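Endo-1,4-beta-xylanase (PDB 3KST) probably hydrolyses O-glycosidic bonds in plant xylan as a calcium-containing member of glycoside hydrolase family 43. Local coordinates at residues F134-G139 with G199-I204; Y219-T224 with P228-S233. All coordinates share one frame; numbering follows the deposited sequence.

Contact 1 of 2, residues F134-G139 with G199-I204; sequences FIDDDG and GVYYLI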
ATOM      1  N   PHE A 134      -0.768  -4.979 -10.009  1.00 10.04           N
ATOM      2  CA  PHE A 134       0.387  -5.729 -10.483  1.00 11.26           C
ATOM      3  C   PHE A 134       0.215  -6.045 -11.970  1.00 11.61           C
ATOM      4  O   PHE A 134      -0.790  -6.623 -12.360  1.00 12.49           O
ATOM      5  CB  PHE A 134       0.525  -7.027  -9.734  1.00 11.25           C
ATOM      6  CG  PHE A 134       1.613  -7.915 -10.292  1.00 11.32           C
ATOM      7  CD1 PHE A 134       2.941  -7.518 -10.223  1.00 12.63           C
ATOM      8  CD2 PHE A 134       1.288  -9.125 -10.926  1.00 10.72           C
ATOM      9  CE1 PHE A 134       3.964  -8.327 -10.761  1.00 13.29           C
ATOM     10  CE2 PHE A 134       2.283  -9.944 -11.464  1.00 12.05           C
ATOM     11  CZ  PHE A 134       3.623  -9.548 -11.382  1.00 11.69           C
ATOM     12  N   ILE A 135       1.200  -5.678 -12.788  1.00 11.94           N
ATOM     13  CA  ILE A 135       1.174  -5.953 -14.236  1.00 12.90           C
ATOM     14  C   ILE A 135       2.279  -6.976 -14.479  1.00 12.25           C
ATOM     15  O   ILE A 135       3.448  -6.673 -14.302  1.00 13.51           O
ATOM     16  CB  ILE A 135       1.375  -4.682 -15.104  1.00 13.03           C
ATOM     17  CG1 ILE A 135       0.229  -3.697 -14.850  1.00 13.72           C
ATOM     18  CG2 ILE A 135       1.362  -5.043 -16.616  1.00 15.41           C
ATOM     19  CD1 ILE A 135       0.424  -2.303 -15.515  1.00 13.86           C
ATOM     20  N   ASP A 136       1.898  -8.163 -14.933  1.00 12.97           N
ATOM     21  CA  ASP A 136       2.837  -9.280 -15.060  1.00 13.66           C
ATOM     22  C   ASP A 136       3.714  -9.120 -16.316  1.00 13.79           C
ATOM     23  O   ASP A 136       3.467  -8.263 -17.153  1.00 14.47           O
ATOM     24  CB  ASP A 136       2.046 -10.614 -15.089  1.00 13.60           C
ATOM     25  CG  ASP A 136       2.838 -11.803 -14.587  1.00 13.38           C
ATOM     26  OD1 ASP A 136       4.048 -11.666 -14.284  1.00 15.20           O
ATOM     27  OD2 ASP A 136       2.259 -12.901 -14.531  1.00 11.01           O
ATOM     28  N   ASP A 137       4.738  -9.963 -16.415  1.00 15.42           N
ATOM     29  CA  ASP A 137       5.647 -10.021 -17.572  1.00 15.95           C
ATOM     30  C   ASP A 137       4.902 -10.249 -18.910  1.00 16.33           C
ATOM     31  O   ASP A 137       5.361  -9.791 -19.957  1.00 17.47           O
ATOM     32  CB  ASP A 137       6.715 -11.076 -17.315  1.00 16.60           C
ATOM     33  CG  ASP A 137       7.581 -10.740 -16.106  1.00 16.49           C
ATOM     34  OD1 ASP A 137       7.894  -9.546 -15.884  1.00 23.13           O
ATOM     35  OD2 ASP A 137       7.929 -11.659 -15.364  1.00 20.54           O
ATOM     36  N   ASP A 138       3.772 -10.956 -18.819  1.00 16.69           N
ATOM     37  CA  ASP A 138       2.770 -11.249 -19.866  0.50 17.46           C
ATOM     38  C   ASP A 138       2.056  -9.987 -20.415  1.00 17.23           C
ATOM     39  O   ASP A 138       1.441 -10.004 -21.494  1.00 17.53           O
ATOM     40  CB  ASP A 138       1.729 -12.135 -19.128  0.50 18.00           C
ATOM     41  CG  ASP A 138       0.661 -12.723 -19.990  0.50 19.54           C
ATOM     42  OD1 ASP A 138       0.652 -12.614 -21.224  0.50 19.82           O
ATOM     43  OD2 ASP A 138      -0.195 -13.349 -19.353  0.50 23.01           O
ATOM     44  N   GLY A 139       2.049  -8.915 -19.613  1.00 16.93           N
ATOM     45  CA  GLY A 139       1.280  -7.694 -19.904  1.00 16.27           C
ATOM     46  C   GLY A 139      -0.113  -7.665 -19.261  1.00 15.25           C
ATOM     47  O   GLY A 139      -0.803  -6.655 -19.363  1.00 16.26           O
ATOM     48  N   GLY A 199      10.286 -16.275 -11.068  1.00 16.97           N
ATOM     49  CA  GLY A 199       9.103 -17.091 -11.306  1.00 16.35           C
ATOM     50  C   GLY A 199       8.124 -17.325 -10.168  1.00 15.96           C
ATOM     51  O   GLY A 199       7.152 -18.039 -10.361  1.00 17.06           O
ATOM     52  N   VAL A 200       8.347 -16.688  -9.020  1.00 15.09           N
ATOM     53  CA  VAL A 200       7.499 -16.849  -7.843  1.00 14.63           C
ATOM     54  C   VAL A 200       6.837 -15.514  -7.560  1.00 13.16           C
ATOM     55  O   VAL A 200       7.499 -14.462  -7.667  1.00 13.42           O
ATOM     56  CB  VAL A 200       8.327 -17.347  -6.638  1.00 14.41           C
ATOM     57  CG1 VAL A 200       7.420 -17.581  -5.446  1.00 14.58           C
ATOM     58  CG2 VAL A 200       9.049 -18.662  -7.017  1.00 15.93           C
ATOM     59  N   TYR A 201       5.536 -15.561  -7.269  1.00 11.41           N
ATOM     60  CA  TYR A 201       4.728 -14.367  -6.948  1.00 11.16           C
ATOM     61  C   TYR A 201       4.601 -14.302  -5.436  1.00 10.94           C
ATOM     62  O   TYR A 201       4.168 -15.288  -4.817  1.00 10.10           O
ATOM     63  CB  TYR A 201       3.342 -14.464  -7.579  1.00 10.60           C
ATOM     64  CG  TYR A 201       3.410 -14.535  -9.091  1.00 11.99           C
ATOM     65  CD1 TYR A 201       3.535 -15.767  -9.745  1.00 12.02           C
ATOM     66  CD2 TYR A 201       3.363 -13.380  -9.871  1.00 10.33           C
ATOM     67  CE1 TYR A 201       3.610 -15.845 -11.151  1.00 10.72           C
ATOM     68  CE2 TYR A 201       3.435 -13.447 -11.270  1.00 11.95           C
ATOM     69  CZ  TYR A 201       3.547 -14.698 -11.899  1.00 11.32           C
ATOM     70  OH  TYR A 201       3.608 -14.818 -13.271  1.00 12.77           O
ATOM     71  N   TYR A 202       5.017 -13.166  -4.858  1.00 10.26           N
ATOM     72  CA  TYR A 202       5.015 -12.897  -3.425  1.00 10.14           C
ATOM     73  C   TYR A 202       3.934 -11.897  -3.102  1.00  9.83           C
ATOM     74  O   TYR A 202       3.960 -10.771  -3.651  1.00 10.10           O
ATOM     75  CB  TYR A 202       6.360 -12.288  -2.992  1.00  9.97           C
ATOM     76  CG  TYR A 202       7.518 -13.221  -3.167  1.00 10.72           C
ATOM     77  CD1 TYR A 202       8.123 -13.382  -4.414  1.00 10.06           C
ATOM     78  CD2 TYR A 202       8.024 -13.960  -2.077  1.00 11.27           C
ATOM     79  CE1 TYR A 202       9.185 -14.247  -4.569  1.00 10.29           C
ATOM     80  CE2 TYR A 202       9.060 -14.833  -2.224  1.00 12.35           C
ATOM     81  CZ  TYR A 202       9.655 -14.968  -3.479  1.00 11.70           C
ATOM     82  OH  TYR A 202      10.687 -15.828  -3.665  1.00 13.42           O
ATOM     83  N   LEU A 203       2.980 -12.320  -2.267  1.00  9.35           N
ATOM     84  CA  LEU A 203       1.878 -11.475  -1.817  0.50  9.80           C
ATOM     85  C   LEU A 203       2.195 -11.096  -0.377  1.00  9.87           C
ATOM     86  O   LEU A 203       2.154 -11.954   0.523  1.00  9.81           O
ATOM     87  CB  LEU A 203       0.538 -12.202  -1.947  0.50  9.37           C
ATOM     88  CG  LEU A 203      -0.775 -11.450  -1.695  0.50 10.77           C
ATOM     89  CD1 LEU A 203      -1.961 -12.315  -2.185  0.50  9.99           C
ATOM     90  CD2 LEU A 203      -1.002 -11.019  -0.264  0.50 11.59           C
ATOM     91  N   ILE A 204       2.523  -9.813  -0.172  1.00 10.62           N
ATOM     92  CA  ILE A 204       2.911  -9.256   1.120  1.00 10.41           C
ATOM     93  C   ILE A 204       1.686  -8.477   1.680  1.00 10.44           C
ATOM     94  O   ILE A 204       1.108  -7.580   1.007  1.00  9.55           O
ATOM     95  CB  ILE A 204       4.193  -8.379   0.945  1.00 10.68           C
ATOM     96  CG1 ILE A 204       5.271  -9.126   0.122  1.00 10.72           C
ATOM     97  CG2 ILE A 204       4.708  -7.985   2.303  1.00 10.27           C
ATOM     98  CD1 ILE A 204       6.204  -8.227  -0.659  1.00 14.97           C
TER

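Contact 2 of 2, residues Y219-T224 with P228-S233; sequences YATSDT and PWVKYS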
ATOM      1  N   TYR A 219       3.880 -12.619   4.503  1.00 11.59           N
ATOM      2  CA  TYR A 219       3.719 -12.912   3.055  1.00 11.40           C
ATOM      3  C   TYR A 219       3.283 -14.352   2.755  1.00 11.56           C
ATOM      4  O   TYR A 219       3.286 -15.221   3.641  1.00 11.27           O
ATOM      5  CB  TYR A 219       4.980 -12.555   2.252  1.00 11.52           C
ATOM      6  CG  TYR A 219       6.144 -13.534   2.350  1.00 12.51           C
ATOM      7  CD1 TYR A 219       7.070 -13.440   3.382  1.00 13.39           C
ATOM      8  CD2 TYR A 219       6.332 -14.546   1.384  1.00 12.68           C
ATOM      9  CE1 TYR A 219       8.164 -14.318   3.480  1.00 13.04           C
ATOM     10  CE2 TYR A 219       7.431 -15.441   1.477  1.00 13.18           C
ATOM     11  CZ  TYR A 219       8.333 -15.318   2.525  1.00 14.24           C
ATOM     12  OH  TYR A 219       9.396 -16.169   2.649  1.00 15.46           O
ATOM     13  N   ALA A 220       2.905 -14.539   1.491  1.00 10.96           N
ATOM     14  CA  ALA A 220       2.526 -15.817   0.900  1.00 11.77           C
ATOM     15  C   ALA A 220       3.057 -15.855  -0.513  1.00 12.43           C
ATOM     16  O   ALA A 220       3.219 -14.807  -1.147  1.00 11.74           O
ATOM     17  CB  ALA A 220       1.025 -16.013   0.891  1.00 12.16           C
ATOM     18  N   THR A 221       3.340 -17.065  -0.990  1.00 12.06           N
ATOM     19  CA  THR A 221       3.864 -17.266  -2.330  1.00 12.91           C
ATOM     20  C   THR A 221       2.944 -18.112  -3.183  1.00 12.78           C
ATOM     21  O   THR A 221       2.103 -18.857  -2.677  1.00 12.37           O
ATOM     22  CB  THR A 221       5.273 -17.932  -2.333  1.00 13.70           C
ATOM     23  OG1 THR A 221       5.230 -19.235  -1.732  1.00 13.68           O
ATOM     24  CG2 THR A 221       6.270 -17.082  -1.567  1.00 13.10           C
ATOM     25  N   SER A 222       3.170 -18.023  -4.490  1.00 12.63           N
ATOM     26  CA  SER A 222       2.460 -18.838  -5.466  0.50 13.02           C
ATOM     27  C   SER A 222       3.209 -18.837  -6.795  1.00 12.57           C
ATOM     28  O   SER A 222       3.965 -17.912  -7.085  1.00 12.55           O
ATOM     29  CB  SER A 222       1.072 -18.265  -5.702  0.50 12.84           C
ATOM     30  OG  SER A 222       1.193 -16.963  -6.220  0.50 15.09           O
ATOM     31  N   ASP A 223       2.984 -19.882  -7.587  1.00 13.66           N
ATOM     32  CA  ASP A 223       3.558 -19.999  -8.925  1.00 14.02           C
ATOM     33  C   ASP A 223       2.681 -19.237  -9.938  1.00 14.26           C
ATOM     34  O   ASP A 223       3.073 -19.116 -11.109  1.00 15.33           O
ATOM     35  CB  ASP A 223       3.665 -21.468  -9.365  1.00 14.89           C
ATOM     36  CG  ASP A 223       4.632 -22.278  -8.532  1.00 15.54           C
ATOM     37  OD1 ASP A 223       5.516 -21.716  -7.870  1.00 18.50           O
ATOM     38  OD2 ASP A 223       4.494 -23.519  -8.548  1.00 19.12           O
ATOM     39  N   THR A 224       1.500 -18.743  -9.525  1.00 14.13           N
ATOM     40  CA  THR A 224       0.644 -17.932 -10.401  1.00 13.67           C
ATOM     41  C   THR A 224       0.250 -16.625  -9.689  1.00 13.31           C
ATOM     42  O   THR A 224       0.252 -16.583  -8.464  1.00 12.51           O
ATOM     43  CB  THR A 224      -0.628 -18.743 -10.888  1.00 14.08           C
ATOM     44  OG1 THR A 224      -1.816 -18.312 -10.213  1.00 14.16           O
ATOM     45  CG2 THR A 224      -0.430 -20.274 -10.736  1.00 16.19           C
ATOM     46  N   PRO A 228      -2.859 -20.911  -6.241  1.00 14.05           N
ATOM     47  CA  PRO A 228      -3.105 -20.906  -4.778  1.00 14.20           C
ATOM     48  C   PRO A 228      -1.875 -20.468  -3.951  1.00 14.41           C
ATOM     49  O   PRO A 228      -0.749 -20.537  -4.433  1.00 14.37           O
ATOM     50  CB  PRO A 228      -3.506 -22.350  -4.476  1.00 15.01           C
ATOM     51  CG  PRO A 228      -2.836 -23.132  -5.561  1.00 14.24           C
ATOM     52  CD  PRO A 228      -3.002 -22.274  -6.780  1.00 14.91           C
ATOM     53  N   TRP A 229      -2.117 -20.042  -2.719  1.00 15.15           N
ATOM     54  CA  TRP A 229      -1.101 -19.406  -1.873  1.00 14.69           C
ATOM     55  C   TRP A 229      -0.674 -20.176  -0.630  1.00 14.52           C
ATOM     56  O   TRP A 229      -1.541 -20.710   0.086  1.00 15.94           O
ATOM     57  CB  TRP A 229      -1.613 -18.044  -1.400  1.00 13.98           C
ATOM     58  CG  TRP A 229      -2.040 -17.178  -2.504  1.00 14.48           C
ATOM     59  CD1 TRP A 229      -3.283 -17.101  -3.059  1.00 13.21           C
ATOM     60  CD2 TRP A 229      -1.215 -16.275  -3.230  1.00 12.24           C
ATOM     61  NE1 TRP A 229      -3.292 -16.174  -4.075  1.00 14.76           N
ATOM     62  CE2 TRP A 229      -2.027 -15.669  -4.218  1.00 12.66           C
ATOM     63  CE3 TRP A 229       0.147 -15.922  -3.154  1.00 13.16           C
ATOM     64  CZ2 TRP A 229      -1.528 -14.718  -5.115  1.00 11.33           C
ATOM     65  CZ3 TRP A 229       0.649 -14.990  -4.051  1.00 12.41           C
ATOM     66  CH2 TRP A 229      -0.186 -14.401  -5.033  1.00 10.21           C
ATOM     67  N   VAL A 230       0.648 -20.239  -0.407  1.00 13.72           N
ATOM     68  CA  VAL A 230       1.213 -20.855   0.802  0.50 13.75           C
ATOM     69  C   VAL A 230       1.903 -19.742   1.594  1.00 13.49           C
ATOM     70  O   VAL A 230       2.750 -19.029   1.078  1.00 12.88           O
ATOM     71  CB  VAL A 230       2.161 -22.061   0.542  0.50 13.90           C
ATOM     72  CG1 VAL A 230       1.429 -23.140  -0.266  0.50 14.30           C
ATOM     73  CG2 VAL A 230       3.461 -21.638  -0.131  0.50 13.41           C
ATOM     74  N   LYS A 231       1.482 -19.580   2.845  1.00 13.50           N
ATOM     75  CA  LYS A 231       2.012 -18.569   3.741  1.00 13.26           C
ATOM     76  C   LYS A 231       3.363 -19.002   4.239  1.00 13.60           C
ATOM     77  O   LYS A 231       3.575 -20.205   4.494  1.00 13.73           O
ATOM     78  CB  LYS A 231       1.085 -18.337   4.954  1.00 13.23           C
ATOM     79  CG  LYS A 231      -0.178 -17.535   4.632  1.00 13.50           C
ATOM     80  CD  LYS A 231      -1.194 -17.615   5.742  1.00 10.90           C
ATOM     81  CE  LYS A 231      -2.490 -16.840   5.440  1.00 10.66           C
ATOM     82  NZ  LYS A 231      -3.534 -17.003   6.476  1.00  7.65           N
ATOM     83  N   TYR A 232       4.285 -18.042   4.314  1.00 13.82           N
ATOM     84  CA  TYR A 232       5.614 -18.256   4.906  1.00 13.79           C
ATOM     85  C   TYR A 232       5.425 -18.775   6.344  1.00 14.56           C
ATOM     86  O   TYR A 232       4.641 -18.202   7.110  1.00 13.17           O
ATOM     87  CB  TYR A 232       6.371 -16.933   4.875  1.00 14.78           C
ATOM     88  CG  TYR A 232       7.738 -16.931   5.522  1.00 15.80           C
ATOM     89  CD1 TYR A 232       8.684 -17.922   5.233  1.00 17.87           C
ATOM     90  CD2 TYR A 232       8.110 -15.890   6.378  1.00 17.68           C
ATOM     91  CE1 TYR A 232       9.961 -17.892   5.832  1.00 19.17           C
ATOM     92  CE2 TYR A 232       9.362 -15.833   6.946  1.00 18.77           C
ATOM     93  CZ  TYR A 232      10.290 -16.817   6.677  1.00 21.06           C
ATOM     94  OH  TYR A 232      11.510 -16.703   7.318  1.00 22.27           O
ATOM     95  N   SER A 233       6.138 -19.854   6.682  1.00 14.68           N
ATOM     96  CA  SER A 233       5.990 -20.512   7.974  0.50 15.62           C
ATOM     97  C   SER A 233       6.460 -19.659   9.165  1.00 15.45           C
ATOM     98  O   SER A 233       5.961 -19.849  10.270  1.00 16.96           O
ATOM     99  CB  SER A 233       6.698 -21.883   7.969  0.50 15.31           C
ATOM    100  OG  SER A 233       6.217 -22.694   9.025  0.50 16.74           O
TER

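Contact 1 of 2, residues F134-G139 with G199-I204
Tyr201 reaches from strand 200-207 to the end of strand 129-135, where its CD2-CE2 edge and hydroxyl meet Phe134 and the carboxylate of Asp136. The hydroxyl OH of Tyr201 donates to OD2 of Asp136 over 2.7 Å, on the syn side of that oxygen, and the carboxylate plane stands 78° from the phenol ring. CG of Asp136 is turned away from its own backbone N (chi1 -153°), which brings the acid to the ring edge. On the packed side, CE2 of Phe134 touches CE2 of Tyr201 at 3.7 Å, the two ring planes nearly perpendicular in an oblique pair, with Leu194 touching both side chains. In the five-bladed beta-propeller expected of this family, the contact joins the sheet that begins with strand 129-135 to the one holding strands 189-197 and 200-207. The other side opens to solvent at the type I turn Asp136-Gly139, closed by Gly139 N to Asp136 O at 2.9 Å. With an alanine at Asp136, the Tyr201 hydroxyl is likely to lose its acceptor and Lys196 one of its two carboxylates. OD1 of Asp136 takes the N-H of Asp137 at 2.8 Å from above the carboxylate plane, and also forms a salt bridge to Lys196, as does Asp137.

Contact 2 of 2, residues Y219-T224 with P228-S233
Thr221 and Val230 form the hydrogen-bonded pair of an antiparallel beta hairpin, whose short strand 230-231 is an edge strand of its four-stranded propeller sheet. Both backbone groups of each residue are used: N of Thr221 reaches O of Val230 at 2.9 Å, and N of Val230 returns to O of Thr221 at 3.0 Å, in the carbonyl plane. Two residues along, Tyr232 N donates to Tyr219 O at 3.1 Å, an oxygen that also accepts from the side-chain amide of Asn235. Between these bonds Ala220 faces Lys231 as the non-hydrogen-bonded pair. The extended Lys231 chain carries NZ away to a salt bridge with Glu182 and a hydrogen bond to the carbonyl of Lys176. CB of Tyr232 lies over one face of the Tyr219 ring, 3.6 Å from its centroid in a CH-pi contact, and the two rings, 19° apart, barely overlap; the Tyr219 hydroxyl takes a weak bond from Val293 N. At the other end of the hairpin pairing, Ser222 makes a second CH-pi contact: its CB stands over one face of Trp229, 3.8 Å from the centroid of the six-membered ring and 19° off its normal.

Contact 1 comes first in the chain and contact 2 follows; their centres are about 12 Å apart. Segment 199-204 and both segments of contact 2 belong to one antiparallel sheet, in which strand 200-207 of contact 1 pairs with strand 216-222 of contact 2: Leu203 N probably bonds to Ala220 O at 2.7 Å, and Tyr201 N to Ser222 O at 2.8 Å. Contact 2 completes this sheet at its outer strand, whereas contact 1 joins it to the adjacent sheet of strands 129-135 to 172-175. The two contacts thus connect one blade internally and to its neighbour. Strand 189-197, at the opposite edge of the shared sheet, carries Glu190, the predicted proton donor.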